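Local coordinates for PilZ domain-containing protein (Legionella pneumophila subsp. pneumophila, PDB 4Q63) that probably binds cyclic-di-GMP, as PilZ-domain proteins generally do, although its own function has not been characterised, at residues Tyr9-Ile18 against Phe89-Arg99; Ile32-Lys41 against Asp72-Thr80. One frame throughout, in Å; residues are numbered along the deposited sequence.

Contact 1: residues Tyr9-Ile18 against Phe89-Arg99; sequences YFRLKNHGEI and FLVLKRLRDER. With CD (cadmium ion), chain D.
The Phe-10 ring has the side chain of Arg-96 over one face, and the carbonyl of Leu-92 and the backbone N of Lys-93 near its rim. Extended as far as CD, Arg-96 puts that carbon over the face, 4.0 Å from the centroid of Phe-10 in a CH-pi contact; the bend at chi3 (55°) then swings the guanidinium over the ring, with CZ 4.5 Å from that centroid in a cation-pi contact, 13° off the ring normal. Tyr-9, less well ordered, sets its CE1 3.7 Å from CE1 of Phe-89; the two rings are near parallel but slid so far apart that they barely overlap.

At the other end of the contact lies the guanidinium of Arg-99. His-15 ND1 sits over one face, 3.5 Å from CZ of Arg-99, while the edges are taken by oxygens. NH1 and NH2 of Arg-99 converge end-on on the carbonyl O of Lys-13, the NH2 bond being 2.9 Å. NE and NH2 grip OE2 of Glu-17 side-on, with NE 2.8 Å from that oxygen, in a salt bridge whose carboxylate and guanidinium are nearly coplanar (13°). Bonds along two edges should fix the rotation of the guanidinium.

Leu-12 fills the stretch between Phe-10 and Arg-99, and deeper in, CD1 of Ile-18 lies 4.1 Å from CD2 of Leu-95. On the same helix, Glu-98 binds a cadmium ion through both carboxylate oxygens, and His-57 is a further ligand. The arrangement is a C-terminal helix packed against the N-terminal segment of a PilZ-like beta-barrel domain.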
loop_
_atom_site.group_PDB
_atom_site.type_symbol
_atom_site.label_atom_id
_atom_site.label_comp_id
_atom_site.label_asym_id
_atom_site.label_seq_id
_atom_site.Cartn_x
_atom_site.Cartn_y
_atom_site.Cartn_z
ATOM N N TYR A 9 14.201 -5.993 -4.804
ATOM C CA TYR A 9 13.325 -4.837 -4.631
ATOM C C TYR A 9 13.609 -4.080 -3.340
ATOM O O TYR A 9 14.676 -4.224 -2.744
ATOM C CB TYR A 9 11.854 -5.256 -4.678
ATOM C CG TYR A 9 11.296 -5.334 -6.077
ATOM C CD1 TYR A 9 12.039 -4.894 -7.167
ATOM C CD2 TYR A 9 10.020 -5.836 -6.312
ATOM C CE1 TYR A 9 11.532 -4.960 -8.453
ATOM C CE2 TYR A 9 9.504 -5.905 -7.594
ATOM C CZ TYR A 9 10.262 -5.464 -8.661
ATOM O OH TYR A 9 9.753 -5.529 -9.939
ATOM N N PHE A 10 12.643 -3.272 -2.913
ATOM C CA PHE A 10 12.818 -2.449 -1.723
ATOM C C PHE A 10 11.486 -2.071 -1.084
ATOM O O PHE A 10 10.463 -1.978 -1.760
ATOM C CB PHE A 10 13.619 -1.184 -2.057
ATOM C CG PHE A 10 12.852 -0.170 -2.863
ATOM C CD1 PHE A 10 12.407 1.005 -2.278
ATOM C CD2 PHE A 10 12.576 -0.390 -4.203
ATOM C CE1 PHE A 10 11.704 1.935 -3.018
ATOM C CE2 PHE A 10 11.873 0.539 -4.945
ATOM C CZ PHE A 10 11.437 1.701 -4.351
ATOM N N ARG A 11 11.509 -1.859 0.226
ATOM C CA ARG A 11 10.340 -1.391 0.949
ATOM C C ARG A 11 10.581 0.045 1.378
ATOM O O ARG A 11 11.723 0.456 1.596
ATOM C CB ARG A 11 10.097 -2.252 2.182
ATOM C CG ARG A 11 10.984 -3.472 2.242
ATOM C CD ARG A 11 10.910 -4.164 3.586
ATOM N NE ARG A 11 11.528 -5.485 3.521
ATOM C CZ ARG A 11 12.837 -5.703 3.586
ATOM N NH1 ARG A 11 13.305 -6.940 3.513
ATOM N NH2 ARG A 11 13.679 -4.688 3.726
ATOM N N LEU A 12 9.501 0.802 1.500
ATOM C CA LEU A 12 9.581 2.185 1.956
ATOM C C LEU A 12 8.704 2.415 3.180
ATOM O O LEU A 12 7.539 2.016 3.211
ATOM C CB LEU A 12 9.170 3.146 0.842
ATOM C CG LEU A 12 10.191 3.497 -0.244
ATOM C CD1 LEU A 12 9.632 4.589 -1.160
ATOM C CD2 LEU A 12 11.513 3.938 0.367
ATOM N N LYS A 13 9.270 3.054 4.191
ATOM C CA LYS A 13 8.511 3.462 5.363
ATOM C C LYS A 13 7.674 4.679 4.974
ATOM O O LYS A 13 8.111 5.503 4.172
ATOM C CB LYS A 13 9.463 3.803 6.511
ATOM C CG LYS A 13 8.896 3.519 7.883
ATOM C CD LYS A 13 8.724 2.022 8.104
ATOM C CE LYS A 13 10.048 1.369 8.472
ATOM N NZ LYS A 13 9.908 -0.099 8.679
ATOM N N ASN A 14 6.464 4.786 5.512
ATOM C CA ASN A 14 5.603 5.921 5.190
ATOM C C ASN A 14 5.952 7.156 6.020
ATOM O O ASN A 14 5.889 7.125 7.250
ATOM C CB ASN A 14 4.136 5.545 5.388
ATOM C CG ASN A 14 3.186 6.610 4.881
ATOM O OD1 ASN A 14 3.600 7.591 4.261
ATOM N ND2 ASN A 14 1.899 6.422 5.142
ATOM N N HIS A 15 6.343 8.237 5.349
ATOM C CA HIS A 15 6.612 9.493 6.045
ATOM C C HIS A 15 5.468 10.473 5.822
ATOM O O HIS A 15 5.627 11.675 6.025
ATOM C CB HIS A 15 7.938 10.106 5.589
ATOM C CG HIS A 15 9.142 9.336 6.034
ATOM N ND1 HIS A 15 10.349 9.390 5.371
ATOM C CD2 HIS A 15 9.324 8.491 7.077
ATOM C CE1 HIS A 15 11.222 8.612 5.984
ATOM N NE2 HIS A 15 10.625 8.052 7.020
ATOM N N GLY A 16 4.323 9.950 5.390
ATOM C CA GLY A 16 3.135 10.760 5.183
ATOM C C GLY A 16 2.920 11.221 3.755
ATOM O O GLY A 16 2.064 12.068 3.492
ATOM N N GLU A 17 3.697 10.688 2.822
ATOM C CA GLU A 17 3.419 10.965 1.424
ATOM C C GLU A 17 2.362 9.975 0.951
ATOM O O GLU A 17 1.791 10.134 -0.123
ATOM C CB GLU A 17 4.671 10.825 0.553
ATOM C CG GLU A 17 5.914 11.485 1.110
ATOM C CD GLU A 17 6.793 10.493 1.877
ATOM O OE1 GLU A 17 6.254 9.746 2.714
ATOM O OE2 GLU A 17 8.015 10.461 1.625
ATOM N N ILE A 18 2.110 8.951 1.756
ATOM C CA ILE A 18 1.262 7.846 1.319
ATOM C C ILE A 18 -0.041 7.745 2.091
ATOM O O ILE A 18 -0.053 7.577 3.303
ATOM C CB ILE A 18 1.986 6.499 1.413
ATOM C CG1 ILE A 18 3.284 6.551 0.600
ATOM C CG2 ILE A 18 1.078 5.386 0.885
ATOM C CD1 ILE A 18 4.384 5.699 1.148
ATOM N N PHE A 89 5.687 0.245 -8.760
ATOM C CA PHE A 89 7.135 0.240 -8.675
ATOM C C PHE A 89 7.742 1.558 -9.141
ATOM O O PHE A 89 8.610 2.116 -8.475
ATOM C CB PHE A 89 7.704 -0.900 -9.517
ATOM C CG PHE A 89 9.202 -0.867 -9.640
ATOM C CD1 PHE A 89 10.003 -1.344 -8.619
ATOM C CD2 PHE A 89 9.807 -0.345 -10.772
ATOM C CE1 PHE A 89 11.385 -1.313 -8.730
ATOM C CE2 PHE A 89 11.188 -0.311 -10.888
ATOM C CZ PHE A 89 11.976 -0.797 -9.865
ATOM N N LEU A 90 7.284 2.049 -10.285
ATOM C CA LEU A 90 7.819 3.283 -10.849
ATOM C C LEU A 90 7.508 4.509 -9.993
ATOM O O LEU A 90 8.309 5.437 -9.919
ATOM C CB LEU A 90 7.302 3.480 -12.269
ATOM C CG LEU A 90 7.814 2.433 -13.259
ATOM C CD1 LEU A 90 7.326 2.728 -14.664
ATOM C CD2 LEU A 90 9.338 2.375 -13.226
ATOM N N VAL A 91 6.345 4.510 -9.346
ATOM C CA VAL A 91 5.953 5.619 -8.481
ATOM C C VAL A 91 6.810 5.597 -7.210
ATOM O O VAL A 91 7.291 6.630 -6.743
ATOM C CB VAL A 91 4.454 5.537 -8.112
ATOM C CG1 VAL A 91 4.076 6.649 -7.129
ATOM C CG2 VAL A 91 3.601 5.625 -9.363
ATOM N N LEU A 92 7.000 4.410 -6.663
ATOM C CA LEU A 92 7.845 4.234 -5.486
ATOM C C LEU A 92 9.299 4.577 -5.760
ATOM O O LEU A 92 9.976 5.136 -4.903
ATOM C CB LEU A 92 7.739 2.802 -4.968
ATOM C CG LEU A 92 6.362 2.470 -4.397
ATOM C CD1 LEU A 92 6.332 1.015 -3.964
ATOM C CD2 LEU A 92 5.983 3.414 -3.244
ATOM N N LYS A 93 9.780 4.247 -6.957
ATOM C CA LYS A 93 11.148 4.581 -7.342
ATOM C C LYS A 93 11.310 6.094 -7.480
ATOM O O LYS A 93 12.388 6.653 -7.218
ATOM C CB LYS A 93 11.525 3.891 -8.654
ATOM C CG LYS A 93 12.949 4.185 -9.121
ATOM C CD LYS A 93 13.218 3.596 -10.495
ATOM C CE LYS A 93 14.563 4.066 -11.036
ATOM N NZ LYS A 93 14.771 3.645 -12.447
ATOM N N ARG A 94 10.243 6.762 -7.900
ATOM C CA ARG A 94 10.278 8.215 -7.970
ATOM C C ARG A 94 10.301 8.790 -6.554
ATOM O O ARG A 94 11.127 9.638 -6.242
ATOM C CB ARG A 94 9.094 8.769 -8.764
ATOM C CG ARG A 94 9.004 10.289 -8.731
ATOM C CD ARG A 94 7.753 10.804 -9.423
ATOM N NE ARG A 94 7.476 12.197 -9.067
ATOM C CZ ARG A 94 7.103 13.137 -9.929
ATOM N NH1 ARG A 94 6.962 12.844 -11.213
ATOM N NH2 ARG A 94 6.876 14.376 -9.510
ATOM N N LEU A 95 9.411 8.302 -5.693
ATOM C CA LEU A 95 9.349 8.772 -4.306
ATOM C C LEU A 95 10.663 8.540 -3.549
ATOM O O LEU A 95 11.076 9.363 -2.733
ATOM C CB LEU A 95 8.186 8.109 -3.556
ATOM C CG LEU A 95 8.018 8.482 -2.075
ATOM C CD1 LEU A 95 7.899 9.998 -1.876
ATOM C CD2 LEU A 95 6.814 7.756 -1.464
ATOM N N ARG A 96 11.315 7.417 -3.830
ATOM C CA ARG A 96 12.581 7.088 -3.188
ATOM C C ARG A 96 13.699 8.041 -3.626
ATOM O O ARG A 96 14.526 8.452 -2.812
ATOM C CB ARG A 96 12.961 5.638 -3.485
ATOM C CG ARG A 96 14.145 5.135 -2.688
ATOM C CD ARG A 96 14.679 3.861 -3.310
ATOM N NE ARG A 96 14.991 4.071 -4.722
ATOM C CZ ARG A 96 15.467 3.133 -5.535
ATOM N NH1 ARG A 96 15.720 3.425 -6.804
ATOM N NH2 ARG A 96 15.695 1.908 -5.080
ATOM N N ASP A 97 13.712 8.389 -4.913
ATOM C CA ASP A 97 14.689 9.337 -5.452
ATOM C C ASP A 97 14.481 10.747 -4.901
ATOM O O ASP A 97 15.441 11.498 -4.713
ATOM C CB ASP A 97 14.644 9.372 -6.985
ATOM C CG ASP A 97 15.130 8.079 -7.618
ATOM O OD1 ASP A 97 15.830 7.304 -6.929
ATOM O OD2 ASP A 97 14.818 7.841 -8.806
ATOM N N GLU A 98 13.226 11.104 -4.647
ATOM C CA GLU A 98 12.904 12.411 -4.074
ATOM C C GLU A 98 13.441 12.573 -2.659
ATOM O O GLU A 98 13.852 13.662 -2.266
ATOM C CB GLU A 98 11.395 12.635 -4.066
ATOM C CG GLU A 98 10.856 13.236 -5.341
ATOM C CD GLU A 98 9.357 13.093 -5.421
ATOM O OE1 GLU A 98 8.794 13.257 -6.525
ATOM O OE2 GLU A 98 8.747 12.810 -4.369
ATOM N N ARG A 99 13.413 11.491 -1.889
ATOM C CA ARG A 99 13.984 11.503 -0.549
ATOM C C ARG A 99 15.502 11.621 -0.603
ATOM O O ARG A 99 16.118 12.178 0.303
ATOM C CB ARG A 99 13.578 10.243 0.209
ATOM C CG ARG A 99 12.123 10.222 0.595
ATOM C CD ARG A 99 11.757 8.893 1.239
ATOM N NE ARG A 99 10.335 8.815 1.560
ATOM C CZ ARG A 99 9.777 7.827 2.251
ATOM N NH1 ARG A 99 10.519 6.816 2.703
ATOM N NH2 ARG A 99 8.475 7.850 2.493
HETATM CD CD CD D . 6.419 13.227 -5.350
#

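Contact 2: residues Ile32-Lys41 against Asp72-Thr80; sequences ISSNGAVVVK and DNNIVLHFT. With CD (cadmium ion), chain E.
Phe-79 and Gly-36 meet where strand 36-40 begins and strand 74-79 ends: CA of Gly-36 lies over one face of the Phe-79 ring, 3.8 Å from its centroid in a CH-pi contact, offset toward the rim. CB of Ala-37 touches CZ of the same ring at 4.0 Å, and the carbonyl of Ser-34 lies at the ring's edge. Farther along, Val-39 bridges two neighbours, its CG2 meeting CB of Ile-75 at 3.7 Å while CG1 reaches CD1 of Leu-77. On the other face of the sheet CG1 of Val-38 rests on CB of Asn-74. Past the far end of the pairing, Asp-72 OD1 and two waters bind a cadmium ion, and Asn-73 ND2 donates to one of these waters.

The backbone ladder sets this register. Ala-37 with Leu-77 and Val-39 with Ile-75 are hydrogen-bonded pairs, and bonds from Phe-79 N to Asn-35 O and from Lys-41 N to Asn-73 O (2.7 Å) extend the ladder at its ends. A type I turn from Ser-33 to Gly-36 leads into the strand.

Farther out, Leu-52 touches both Leu-77 and Phe-79, and ND1 of His-78 is hydrogen-bonded to Glu-66. This is antiparallel pairing of strands 36-40 and 74-79 within the curled sheet of a PilZ-like barrel.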
loop_
_atom_site.group_PDB
_atom_site.type_symbol
_atom_site.label_atom_id
_atom_site.label_comp_id
_atom_site.label_asym_id
_atom_site.label_seq_id
_atom_site.Cartn_x
_atom_site.Cartn_y
_atom_site.Cartn_z
ATOM N N ILE A 32 5.445 0.056 2.601
ATOM C CA ILE A 32 4.944 -0.321 1.283
ATOM C C ILE A 32 6.074 -0.720 0.345
ATOM O O ILE A 32 7.176 -0.178 0.408
ATOM C CB ILE A 32 4.079 0.804 0.674
ATOM C CG1 ILE A 32 3.298 0.300 -0.549
ATOM C CG2 ILE A 32 4.932 2.031 0.341
ATOM C CD1 ILE A 32 2.189 1.234 -0.959
ATOM N N SER A 33 5.809 -1.724 -0.482
ATOM C CA SER A 33 6.709 -2.072 -1.570
ATOM C C SER A 33 5.839 -2.239 -2.812
ATOM O O SER A 33 4.617 -2.134 -2.727
ATOM C CB SER A 33 7.461 -3.364 -1.269
ATOM O OG SER A 33 6.618 -4.489 -1.429
ATOM N N SER A 34 6.456 -2.496 -3.958
ATOM C CA SER A 34 5.686 -2.669 -5.185
ATOM C C SER A 34 4.810 -3.934 -5.116
ATOM O O SER A 34 3.831 -4.051 -5.839
ATOM C CB SER A 34 6.610 -2.717 -6.411
ATOM O OG SER A 34 7.518 -3.798 -6.310
ATOM N N ASN A 35 5.139 -4.857 -4.220
ATOM C CA ASN A 35 4.433 -6.140 -4.145
ATOM C C ASN A 35 3.483 -6.263 -2.947
ATOM O O ASN A 35 2.816 -7.294 -2.765
ATOM C CB ASN A 35 5.429 -7.307 -4.088
ATOM C CG ASN A 35 6.169 -7.524 -5.394
ATOM O OD1 ASN A 35 5.686 -7.174 -6.466
ATOM N ND2 ASN A 35 7.355 -8.121 -5.304
ATOM N N GLY A 36 3.429 -5.234 -2.118
ATOM C CA GLY A 36 2.613 -5.326 -0.920
ATOM C C GLY A 36 2.823 -4.198 0.069
ATOM O O GLY A 36 3.578 -3.265 -0.195
ATOM N N ALA A 37 2.153 -4.307 1.211
ATOM C CA ALA A 37 2.123 -3.256 2.216
ATOM C C ALA A 37 1.843 -3.841 3.600
ATOM O O ALA A 37 1.274 -4.926 3.722
ATOM C CB ALA A 37 1.032 -2.248 1.874
ATOM N N VAL A 38 2.220 -3.086 4.623
ATOM C CA VAL A 38 1.835 -3.361 6.003
ATOM C C VAL A 38 0.859 -2.281 6.459
ATOM O O VAL A 38 1.183 -1.095 6.416
ATOM C CB VAL A 38 3.062 -3.331 6.879
ATOM C CG1 VAL A 38 2.692 -3.678 8.369
ATOM C CG2 VAL A 38 4.100 -4.306 6.310
ATOM N N VAL A 39 -0.355 -2.689 6.822
ATOM C CA VAL A 39 -1.382 -1.763 7.295
ATOM C C VAL A 39 -1.824 -2.104 8.733
ATOM O O VAL A 39 -1.611 -3.226 9.214
ATOM C CB VAL A 39 -2.609 -1.748 6.370
ATOM C CG1 VAL A 39 -2.188 -1.375 4.935
ATOM C CG2 VAL A 39 -3.318 -3.102 6.375
ATOM N N VAL A 40 -2.436 -1.139 9.410
ATOM C CA VAL A 40 -2.882 -1.354 10.781
ATOM C C VAL A 40 -4.345 -1.777 10.842
ATOM O O VAL A 40 -5.203 -1.162 10.210
ATOM C CB VAL A 40 -2.692 -0.094 11.616
ATOM C CG1 VAL A 40 -2.910 -0.403 13.128
ATOM C CG2 VAL A 40 -1.298 0.474 11.369
ATOM N N LYS A 41 -4.626 -2.822 11.621
ATOM C CA LYS A 41 -5.986 -3.333 11.774
ATOM C C LYS A 41 -6.914 -2.320 12.449
ATOM O O LYS A 41 -6.527 -1.659 13.413
ATOM C CB LYS A 41 -5.961 -4.648 12.566
ATOM C CG LYS A 41 -7.322 -5.170 13.001
ATOM C CD LYS A 41 -7.176 -6.470 13.783
ATOM C CE LYS A 41 -8.525 -7.130 14.020
ATOM N NZ LYS A 41 -8.385 -8.522 14.538
ATOM N N ASP A 72 -0.130 -9.445 15.194
ATOM C CA ASP A 72 -0.752 -8.615 16.232
ATOM C C ASP A 72 -1.776 -7.649 15.627
ATOM O O ASP A 72 -2.821 -8.080 15.132
ATOM C CB ASP A 72 0.289 -7.870 17.077
ATOM C CG ASP A 72 -0.270 -7.425 18.419
ATOM O OD1 ASP A 72 -1.497 -7.182 18.477
ATOM O OD2 ASP A 72 0.497 -7.331 19.416
ATOM N N ASN A 73 -1.469 -6.353 15.643
ATOM C CA ASN A 73 -2.380 -5.357 15.075
ATOM C C ASN A 73 -2.063 -4.912 13.639
ATOM O O ASN A 73 -2.768 -4.073 13.081
ATOM C CB ASN A 73 -2.523 -4.142 16.006
ATOM C CG ASN A 73 -3.710 -4.274 16.953
ATOM O OD1 ASN A 73 -4.807 -4.662 16.539
ATOM N ND2 ASN A 73 -3.495 -3.957 18.226
ATOM N N ASN A 74 -1.013 -5.486 13.047
ATOM C CA ASN A 74 -0.689 -5.230 11.646
ATOM C C ASN A 74 -1.167 -6.343 10.724
ATOM O O ASN A 74 -1.256 -7.517 11.098
ATOM C CB ASN A 74 0.812 -5.011 11.432
ATOM C CG ASN A 74 1.320 -3.747 12.097
ATOM O OD1 ASN A 74 0.552 -2.828 12.375
ATOM N ND2 ASN A 74 2.622 -3.697 12.359
ATOM N N ILE A 75 -1.470 -5.943 9.507
ATOM C CA ILE A 75 -1.969 -6.833 8.489
ATOM C C ILE A 75 -0.999 -6.691 7.340
ATOM O O ILE A 75 -0.649 -5.571 6.957
ATOM C CB ILE A 75 -3.384 -6.379 8.078
ATOM C CG1 ILE A 75 -4.289 -6.325 9.324
ATOM C CG2 ILE A 75 -3.968 -7.296 7.049
ATOM C CD1 ILE A 75 -5.683 -5.795 9.053
ATOM N N VAL A 76 -0.529 -7.806 6.795
ATOM C CA VAL A 76 0.327 -7.729 5.603
ATOM C C VAL A 76 -0.488 -7.992 4.325
ATOM O O VAL A 76 -1.123 -9.042 4.195
ATOM C CB VAL A 76 1.500 -8.743 5.686
ATOM C CG1 VAL A 76 2.377 -8.661 4.438
ATOM C CG2 VAL A 76 2.322 -8.525 6.960
ATOM N N LEU A 77 -0.461 -7.042 3.391
ATOM C CA LEU A 77 -1.164 -7.181 2.117
ATOM C C LEU A 77 -0.201 -7.557 1.012
ATOM O O LEU A 77 0.953 -7.144 1.003
ATOM C CB LEU A 77 -1.861 -5.875 1.719
ATOM C CG LEU A 77 -2.718 -5.168 2.759
ATOM C CD1 LEU A 77 -3.368 -3.922 2.116
ATOM C CD2 LEU A 77 -3.779 -6.110 3.355
ATOM N N HIS A 78 -0.686 -8.369 0.093
ATOM C CA HIS A 78 0.044 -8.743 -1.105
ATOM C C HIS A 78 -0.718 -8.167 -2.319
ATOM O O HIS A 78 -1.913 -8.434 -2.454
ATOM C CB HIS A 78 -0.005 -10.243 -1.166
ATOM C CG HIS A 78 0.498 -10.832 -2.439
ATOM N ND1 HIS A 78 -0.096 -11.926 -3.030
ATOM C CD2 HIS A 78 1.561 -10.512 -3.206
ATOM C CE1 HIS A 78 0.571 -12.241 -4.124
ATOM N NE2 HIS A 78 1.582 -11.402 -4.245
ATOM N N PHE A 79 -0.046 -7.395 -3.186
ATOM C CA PHE A 79 -0.690 -6.859 -4.404
ATOM C C PHE A 79 -0.562 -7.905 -5.500
ATOM O O PHE A 79 0.536 -8.292 -5.888
ATOM C CB PHE A 79 -0.050 -5.549 -4.872
ATOM C CG PHE A 79 -0.072 -4.453 -3.842
ATOM C CD1 PHE A 79 -1.208 -4.209 -3.085
ATOM C CD2 PHE A 79 1.049 -3.675 -3.620
ATOM C CE1 PHE A 79 -1.226 -3.207 -2.149
ATOM C CE2 PHE A 79 1.038 -2.659 -2.671
ATOM C CZ PHE A 79 -0.092 -2.424 -1.936
ATOM N N THR A 80 -1.697 -8.365 -6.002
ATOM C CA THR A 80 -1.719 -9.564 -6.809
ATOM C C THR A 80 -1.553 -9.411 -8.313
ATOM O O THR A 80 -1.326 -10.409 -9.005
ATOM C CB THR A 80 -3.006 -10.350 -6.531
ATOM O OG1 THR A 80 -4.126 -9.466 -6.655
ATOM C CG2 THR A 80 -2.971 -10.901 -5.102
HETATM CD CD CD E . -1.531 -5.645 20.594
HETATM O O HOH W 1 -1.031 -3.671 18.979
HETATM O O HOH W 2 -3.927 -4.794 21.020
#

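Both contacts mix buried and exposed residues, but the centre of contact 2 lies about 6 Å from the centre of the chain, that of contact 1 about 11 Å. Contact 2 is strand against strand, held by a backbone ladder with valine, isoleucine and leucine side chains and the Phe-79 ring; contact 1 sets a helix on a mostly irregular N-terminal segment and relies on side chains, chiefly aromatic rings and two arginines, one of which also bonds a backbone carbonyl. They meet where Leu-12 N probably hydrogen-bonds to Ile-32 O at 2.7 Å and where Leu-92 packs on Ser-33. Strand 74-79 is followed by helix 82-100 after a short link, and strands 12-13 and 25-33 are sheet neighbours.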